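Local coordinates for protein prenylcyclase (Actinoplanes teichomyceticus, PDB 6IJ1) that probably acts on isoprenoid (prenyl) substrates, transferring or cyclising their hydrocarbon chains, at residues W31-L36 against A321-G326; L119-H124 against V133-K138; G231-V236 against A272-R277. All blocks are in the same frame, centred on the assembly; numbering follows the deposited sequence.

Interaction 1: W31-L36 against A321-G326; sequences WVDYDL and ARDTFG
Tyr34 lays its ring across the backbone of Arg322 and Asp323. Its CG stands anti to the carbonyl carbon (chi1 -70°), which carries the ring from CB over the other loop. Working outward, CD2 comes 3.2 Å from Arg322 O, CE2 passes the Asp323 amide, and CZ reaches 3.6 Å from Asp323 CB. The main contact is a CH-pi interaction in which Asp323 CA sits 3.6 Å from the centroid of the Tyr34 ring, almost on its normal. At the tip, OH is hydrogen-bonded to Ala289 O, so tyrosine serves both as a flat cover and as a polar anchor. A serine in its place would probably open a gap over Asp323 and leave Ala289 O without this partner. Farther along, Leu36 CD2 packs 3.7 Å from Ala321 CB, while one water accepts from Asp35 N and donates to Arg322 O.

Asp33 supplies the polar half. Its OD1 takes the Phe325 amide in a nearly straight bond (OD1 to N 2.8 Å, 166°) on the syn side, and also accepts from Tyr34 N, which approaches from above the carboxylate plane. Phe325 N belongs to a type I turn closed by Gly326 N to Asp323 O at 2.9 Å. The other oxygen, OD2, accepts from His328 N at the start of helix 327-341. OD2 of Asp33 also lies 4.1 Å from Asp323 OD2, whose carboxylate bonds Thr329 and Ala289. With amide donors at the helix start around it, the buried Asp33 charge is probably stabilised, offsetting the nearness of a second acid.

Interaction 2: L119-H124 against V133-K138; sequences LARHVH and VPDLAK
Similar first torsions aim Arg121 and His122 at the segment 133-138: in both, CG lies anti to the carbonyl carbon. The arginine chain then bends at chi3 (67°), turning its guanidinium group over Leu136 and bringing NH1 to Asp135. The two side chains of Arg121 and Leu136 come from opposite directions, and Leu136 CG rests over one face of the guanidinium, 3.2 Å from Arg121 NH1. Branched and apolar, leucine suits this flat, delocalised surface, while the edge is kept for polar partners.

At that edge NH1 forms a salt bridge with Asp135 OD2 at 2.7 Å. As a hydrogen bond it is weak and bent (N-H...O 126°), with the guanidinium and carboxylate planes 65° apart. A water bridges the same pair: it accepts from Arg121 NE at 2.6 Å and donates to Asp135 OD2. Asp135 lies near the start of helix 134-141, where a negative charge would probably be favoured by the helix dipole.

His122 meets Val133 instead. Val133 CG1 stands 3.5 Å from the centroid of the imidazole, nearly on the ring normal, a CH-pi contact made by one valine branch; the same methyl is 3.4 Å from Arg121 O. A second water lies at the edge of the imidazole, 2.8 Å from His122 NE2, and accepts from Val133 N. With ND1 hydrogen-bonded to Phe118 O, both ring nitrogens have partners.

The contact thus joins the C-terminal end of helix 112-121 to the start of helix 134-141 across a short connecting loop. Around it, His122 touches Ala91 of helix 91-104, and neighbouring residues of this helix end pack on helices 91-104 and 173-182.

Interaction 3: G231-V236 against A272-R277; sequences GADGAV and AGWLTR
Hydrogen bonds tie Arg277 to the turn at Asp233. Arg277 NH2 donates to Asp233 O at 2.9 Å, lying in the carbonyl plane, and the oxygen in turn lies close to the guanidinium plane. A bend at chi3 swings the guanidinium back past Trp274 CA to make this bond. Beside it a water accepts from Arg277 NH1 and donates a longer bond to Asp233 O, so the carbonyl is held twice. Within the loop, Asp233 OD1 accepts from Ala235 N at 3.0 Å, forming an Asx turn that overlaps the end of the type I turn from Gly231 to Gly234.

Aromatic contacts fall to Trp274. With its CG anti to the backbone N (chi1 -171°), the indole reaches away from the helix and under the loop. Ala235 CB sits over one face, 3.5 Å from the centroid of the five-membered ring, as a CH-pi contact; the small methyl lets the chain approach closely. Asp233 O meets the ring at its edge, 3.4 Å from Trp274 CD1.

Steric demands settle the residue between. Gly234 has a positive phi of 93°, and a CB there would come only 3.0 Å from Trp274 CB, besides pressing on the preceding carbonyl, hence glycine.

Trp274 also stacks with His278 and touches Pro246, while Leu275 O accepts from Trp285 NE1. The sequence from helix 265-278 to Trp285 resembles the QW motif of terpene cyclases, in which a helix bearing an aromatic residue leads to a Gly-X-Trp turn; here that helix packs against the preceding Asp-Gly turn, consistent with an alpha/alpha-barrel of this family.

Overall arrangement
From the N terminus, the chain leaves helix 10-23 and enters the loop 31-36, the first half of interaction 1, whose partner 321-326 comes only just before the last helix, 327-341. That contact therefore closes almost the whole chain. Within this span the other two close in series. Interaction 2 fastens helix 112-121 to helix 134-141 across a short connection; interaction 3 later fastens the loop after helix 216-229 to helix 265-278. Neither crosses the other. They lie on opposite sides of the chain's centre, about 40 Å apart between centres, whereas interaction 1 is about 26 and 24 Å from them, joining the two ends of the fold.

Interaction 1: W31-L36 against A321-G326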
# COMPACT_ATOMS: atom_id res chain seq x y z
N TRP A 31 -13.46 -2.49 7.66
CA TRP A 31 -13.64 -1.71 6.44
C TRP A 31 -13.46 -2.65 5.26
O TRP A 31 -12.62 -3.56 5.28
CB TRP A 31 -12.64 -0.58 6.34
CG TRP A 31 -12.84 0.49 7.34
CD1 TRP A 31 -13.70 1.54 7.24
CD2 TRP A 31 -12.17 0.64 8.61
NE1 TRP A 31 -13.62 2.35 8.36
CE2 TRP A 31 -12.68 1.82 9.22
CE3 TRP A 31 -11.17 -0.09 9.29
CZ2 TRP A 31 -12.26 2.27 10.51
CZ3 TRP A 31 -10.75 0.36 10.56
CH2 TRP A 31 -11.28 1.53 11.14
N VAL A 32 -14.22 -2.39 4.18
CA VAL A 32 -14.05 -3.16 2.95
C VAL A 32 -13.94 -2.19 1.76
O VAL A 32 -14.46 -1.07 1.78
CB VAL A 32 -15.19 -4.17 2.67
CG1 VAL A 32 -15.37 -5.11 3.93
CG2 VAL A 32 -16.51 -3.45 2.35
N ASP A 33 -13.20 -2.61 0.75
CA ASP A 33 -13.09 -1.79 -0.45
C ASP A 33 -12.68 -2.69 -1.60
O ASP A 33 -12.31 -3.84 -1.43
CB ASP A 33 -12.09 -0.64 -0.27
CG ASP A 33 -12.41 0.60 -1.11
OD1 ASP A 33 -13.23 0.49 -2.04
OD2 ASP A 33 -11.76 1.65 -0.83
N TYR A 34 -12.72 -2.12 -2.81
CA TYR A 34 -12.49 -2.82 -4.07
C TYR A 34 -13.66 -3.75 -4.39
O TYR A 34 -14.56 -3.95 -3.57
CB TYR A 34 -11.11 -3.53 -4.15
CG TYR A 34 -9.97 -2.55 -4.23
CD1 TYR A 34 -9.40 -2.02 -3.08
CD2 TYR A 34 -9.51 -2.14 -5.46
CE1 TYR A 34 -8.35 -1.08 -3.17
CE2 TYR A 34 -8.45 -1.17 -5.57
CZ TYR A 34 -7.90 -0.69 -4.42
OH TYR A 34 -6.88 0.26 -4.48
N ASP A 35 -13.67 -4.25 -5.61
CA ASP A 35 -14.79 -5.07 -6.06
C ASP A 35 -14.31 -6.16 -6.98
O ASP A 35 -15.12 -6.65 -7.78
CB ASP A 35 -15.82 -4.11 -6.76
CG ASP A 35 -17.13 -4.76 -7.10
OD1 ASP A 35 -17.71 -5.46 -6.21
OD2 ASP A 35 -17.58 -4.53 -8.26
N LEU A 36 -13.06 -6.55 -6.93
CA LEU A 36 -12.50 -7.51 -7.89
C LEU A 36 -13.25 -8.83 -7.88
O LEU A 36 -13.48 -9.41 -8.95
CB LEU A 36 -11.05 -7.77 -7.55
CG LEU A 36 -10.25 -6.50 -7.87
CD1 LEU A 36 -8.96 -6.57 -7.12
CD2 LEU A 36 -10.03 -6.37 -9.35
N ALA A 321 -8.10 -1.79 -11.75
CA ALA A 321 -9.23 -1.61 -10.86
C ALA A 321 -9.04 -0.34 -10.07
O ALA A 321 -7.96 0.26 -10.06
CB ALA A 321 -9.35 -2.81 -9.90
N ARG A 322 -10.10 0.08 -9.39
CA ARG A 322 -10.03 1.20 -8.48
C ARG A 322 -10.66 0.81 -7.15
O ARG A 322 -11.44 -0.14 -7.06
CB ARG A 322 -10.72 2.45 -9.07
CG ARG A 322 -12.18 2.38 -9.01
CD ARG A 322 -12.79 3.58 -9.87
NE ARG A 322 -12.78 3.24 -11.28
CZ ARG A 322 -12.63 4.13 -12.27
NH1 ARG A 322 -12.43 5.42 -11.98
NH2 ARG A 322 -12.71 3.71 -13.54
N ASP A 323 -10.31 1.58 -6.11
CA ASP A 323 -10.92 1.41 -4.80
C ASP A 323 -12.34 1.97 -4.85
O ASP A 323 -12.57 3.18 -4.63
CB ASP A 323 -10.07 2.12 -3.72
CG ASP A 323 -9.76 3.58 -4.05
OD1 ASP A 323 -9.37 3.92 -5.19
OD2 ASP A 323 -9.80 4.39 -3.09
N THR A 324 -13.28 1.09 -5.19
CA THR A 324 -14.68 1.41 -5.46
C THR A 324 -15.29 2.43 -4.52
O THR A 324 -16.05 3.32 -4.94
CB THR A 324 -15.43 0.11 -5.35
OG1 THR A 324 -14.75 -0.91 -6.09
CG2 THR A 324 -16.86 0.28 -5.92
N PHE A 325 -15.01 2.28 -3.22
CA PHE A 325 -15.67 3.10 -2.20
C PHE A 325 -14.80 4.23 -1.70
O PHE A 325 -15.23 4.99 -0.81
CB PHE A 325 -16.14 2.17 -1.06
CG PHE A 325 -17.08 1.14 -1.56
CD1 PHE A 325 -18.29 1.52 -2.04
CD2 PHE A 325 -16.69 -0.18 -1.61
CE1 PHE A 325 -19.17 0.51 -2.53
CE2 PHE A 325 -17.54 -1.18 -2.11
CZ PHE A 325 -18.78 -0.82 -2.57
N GLY A 326 -13.58 4.39 -2.25
CA GLY A 326 -12.72 5.52 -1.91
C GLY A 326 -12.03 5.41 -0.57
O GLY A 326 -11.38 6.38 -0.14
O HOH W 1 -12.12 -2.96 -7.59

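Interaction 2: L119-H124 against V133-K138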
# COMPACT_ATOMS: atom_id res chain seq x y z
N LEU A 119 5.91 -14.58 6.13
CA LEU A 119 6.65 -13.63 5.30
C LEU A 119 7.98 -14.19 4.86
O LEU A 119 8.37 -14.04 3.70
CB LEU A 119 6.86 -12.28 5.99
CG LEU A 119 5.57 -11.49 6.19
CD1 LEU A 119 5.85 -10.16 6.96
CD2 LEU A 119 4.86 -11.21 4.82
N ALA A 120 8.73 -14.87 5.78
CA ALA A 120 10.03 -15.39 5.37
C ALA A 120 9.93 -16.37 4.19
O ALA A 120 10.86 -16.43 3.38
CB ALA A 120 10.70 -16.09 6.56
N ARG A 121 8.82 -17.15 4.10
CA ARG A 121 8.65 -18.05 2.97
C ARG A 121 8.59 -17.31 1.64
O ARG A 121 8.88 -17.94 0.60
CB ARG A 121 7.38 -18.87 3.16
CG ARG A 121 7.56 -19.87 4.29
CD ARG A 121 6.26 -20.63 4.54
NE ARG A 121 5.97 -21.47 3.39
CZ ARG A 121 5.14 -22.50 3.40
NH1 ARG A 121 4.94 -23.20 2.30
NH2 ARG A 121 4.50 -22.82 4.52
N HIS A 122 8.26 -16.00 1.66
CA HIS A 122 8.09 -15.24 0.41
C HIS A 122 9.35 -14.50 0.02
O HIS A 122 9.39 -13.84 -1.01
CB HIS A 122 6.90 -14.24 0.54
CG HIS A 122 5.58 -14.90 0.69
ND1 HIS A 122 5.23 -15.62 1.81
CD2 HIS A 122 4.55 -14.99 -0.18
CE1 HIS A 122 4.01 -16.12 1.63
NE2 HIS A 122 3.56 -15.72 0.44
N VAL A 123 10.45 -14.67 0.78
CA VAL A 123 11.69 -13.97 0.48
C VAL A 123 12.52 -14.73 -0.54
O VAL A 123 12.84 -15.92 -0.34
CB VAL A 123 12.50 -13.75 1.75
CG1 VAL A 123 13.87 -13.11 1.42
CG2 VAL A 123 11.70 -12.89 2.71
N HIS A 124 12.82 -14.09 -1.65
CA HIS A 124 13.61 -14.67 -2.73
C HIS A 124 15.11 -14.48 -2.48
O HIS A 124 15.57 -13.65 -1.66
CB HIS A 124 13.25 -14.03 -4.08
CG HIS A 124 12.05 -14.66 -4.74
ND1 HIS A 124 12.09 -15.92 -5.31
CD2 HIS A 124 10.81 -14.18 -5.00
CE1 HIS A 124 10.91 -16.20 -5.83
NE2 HIS A 124 10.11 -15.17 -5.65
N VAL A 133 3.48 -17.64 -2.73
CA VAL A 133 4.43 -18.73 -2.88
C VAL A 133 3.68 -19.88 -3.52
O VAL A 133 2.50 -20.07 -3.20
CB VAL A 133 5.04 -19.19 -1.54
CG1 VAL A 133 5.92 -18.10 -0.98
CG2 VAL A 133 3.98 -19.52 -0.57
N PRO A 134 4.33 -20.67 -4.37
CA PRO A 134 3.57 -21.71 -5.08
C PRO A 134 2.98 -22.75 -4.15
O PRO A 134 1.82 -23.15 -4.32
CB PRO A 134 4.63 -22.33 -6.01
CG PRO A 134 5.66 -21.30 -6.16
CD PRO A 134 5.68 -20.50 -4.89
N ASP A 135 3.73 -23.20 -3.13
CA ASP A 135 3.20 -24.30 -2.33
C ASP A 135 2.00 -23.85 -1.51
O ASP A 135 0.99 -24.54 -1.47
CB ASP A 135 4.28 -24.90 -1.44
CG ASP A 135 5.19 -23.87 -0.85
OD1 ASP A 135 5.08 -22.69 -1.25
OD2 ASP A 135 6.03 -24.24 -0.00
N LEU A 136 2.08 -22.66 -0.88
CA LEU A 136 0.97 -22.17 -0.07
C LEU A 136 -0.24 -21.74 -0.89
O LEU A 136 -1.36 -21.79 -0.36
CB LEU A 136 1.40 -21.00 0.83
CG LEU A 136 2.35 -21.36 1.99
CD1 LEU A 136 2.82 -20.09 2.77
CD2 LEU A 136 1.72 -22.36 2.95
N ALA A 137 -0.07 -21.32 -2.16
CA ALA A 137 -1.16 -20.85 -2.98
C ALA A 137 -1.69 -21.93 -3.88
O ALA A 137 -2.63 -21.67 -4.65
CB ALA A 137 -0.73 -19.67 -3.87
N LYS A 138 -1.10 -23.13 -3.81
CA LYS A 138 -1.34 -24.18 -4.81
C LYS A 138 -2.82 -24.50 -4.97
O LYS A 138 -3.32 -24.66 -6.09
CB LYS A 138 -0.59 -25.46 -4.42
CG LYS A 138 -0.03 -26.28 -5.61
CD LYS A 138 0.09 -27.78 -5.27
CE LYS A 138 0.31 -28.65 -6.53
NZ LYS A 138 1.51 -28.22 -7.35
O HOH W 2 6.95 -21.99 0.99
O HOH W 3 1.31 -17.07 -0.63

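Interaction 3: G231-V236 against A272-R277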
# COMPACT_ATOMS: atom_id res chain seq x y z
N GLY A 231 3.33 19.18 -9.74
CA GLY A 231 3.23 20.35 -10.61
C GLY A 231 3.04 21.63 -9.81
O GLY A 231 2.94 21.68 -8.59
N ALA A 232 2.98 22.74 -10.57
CA ALA A 232 2.92 24.05 -9.92
C ALA A 232 1.65 24.24 -9.11
O ALA A 232 1.64 25.03 -8.18
CB ALA A 232 3.04 25.16 -11.00
N ASP A 233 0.55 23.52 -9.45
CA ASP A 233 -0.67 23.54 -8.64
C ASP A 233 -0.67 22.50 -7.53
O ASP A 233 -1.63 22.45 -6.72
CB ASP A 233 -1.90 23.32 -9.51
CG ASP A 233 -1.88 21.99 -10.23
OD1 ASP A 233 -0.88 21.22 -10.16
OD2 ASP A 233 -2.88 21.71 -10.95
N GLY A 234 0.46 21.79 -7.34
CA GLY A 234 0.54 20.79 -6.30
C GLY A 234 0.17 19.38 -6.74
O GLY A 234 0.31 18.48 -5.92
N ALA A 235 -0.40 19.20 -7.93
CA ALA A 235 -0.96 17.90 -8.30
C ALA A 235 0.06 17.05 -9.03
O ALA A 235 0.91 17.56 -9.79
CB ALA A 235 -2.17 18.05 -9.23
N VAL A 236 -0.01 15.72 -8.84
CA VAL A 236 0.63 14.78 -9.74
C VAL A 236 -0.45 14.31 -10.71
O VAL A 236 -1.41 13.67 -10.29
CB VAL A 236 1.21 13.58 -8.96
CG1 VAL A 236 1.79 12.57 -9.92
CG2 VAL A 236 2.29 14.14 -7.98
N ALA A 272 -0.01 19.45 -0.44
CA ALA A 272 -0.99 19.43 0.66
C ALA A 272 -2.15 20.38 0.33
O ALA A 272 -3.28 20.04 0.63
CB ALA A 272 -0.33 19.80 1.97
N GLY A 273 -1.84 21.54 -0.25
CA GLY A 273 -2.88 22.51 -0.64
C GLY A 273 -3.78 21.93 -1.72
O GLY A 273 -4.99 22.11 -1.63
N TRP A 274 -3.18 21.30 -2.73
CA TRP A 274 -4.00 20.66 -3.77
C TRP A 274 -4.93 19.62 -3.15
O TRP A 274 -6.15 19.59 -3.43
CB TRP A 274 -3.13 20.06 -4.88
CG TRP A 274 -3.94 19.57 -6.08
CD1 TRP A 274 -4.21 20.28 -7.21
CD2 TRP A 274 -4.63 18.31 -6.21
NE1 TRP A 274 -5.00 19.52 -8.07
CE2 TRP A 274 -5.28 18.32 -7.44
CE3 TRP A 274 -4.76 17.18 -5.38
CZ2 TRP A 274 -6.04 17.23 -7.89
CZ3 TRP A 274 -5.50 16.08 -5.85
CH2 TRP A 274 -6.15 16.14 -7.07
N LEU A 275 -4.40 18.73 -2.29
CA LEU A 275 -5.25 17.75 -1.63
C LEU A 275 -6.35 18.41 -0.82
O LEU A 275 -7.51 17.96 -0.87
CB LEU A 275 -4.41 16.80 -0.73
CG LEU A 275 -3.50 15.92 -1.56
CD1 LEU A 275 -2.36 15.31 -0.67
CD2 LEU A 275 -4.27 14.82 -2.27
N THR A 276 -6.02 19.49 -0.06
CA THR A 276 -7.06 20.15 0.71
C THR A 276 -8.15 20.75 -0.18
O THR A 276 -9.36 20.59 0.11
CB THR A 276 -6.39 21.21 1.59
OG1 THR A 276 -5.49 20.51 2.49
CG2 THR A 276 -7.41 21.85 2.42
N ARG A 277 -7.77 21.34 -1.31
CA ARG A 277 -8.72 22.00 -2.19
C ARG A 277 -9.59 20.97 -2.89
O ARG A 277 -10.71 21.29 -3.31
CB ARG A 277 -8.02 22.84 -3.25
CG ARG A 277 -7.41 24.11 -2.71
CD ARG A 277 -6.94 25.04 -3.87
NE ARG A 277 -6.14 24.42 -4.92
CZ ARG A 277 -4.81 24.24 -4.82
NH1 ARG A 277 -4.16 24.66 -3.77
NH2 ARG A 277 -4.15 23.69 -5.83
O HOH W 4 -1.31 24.08 -3.89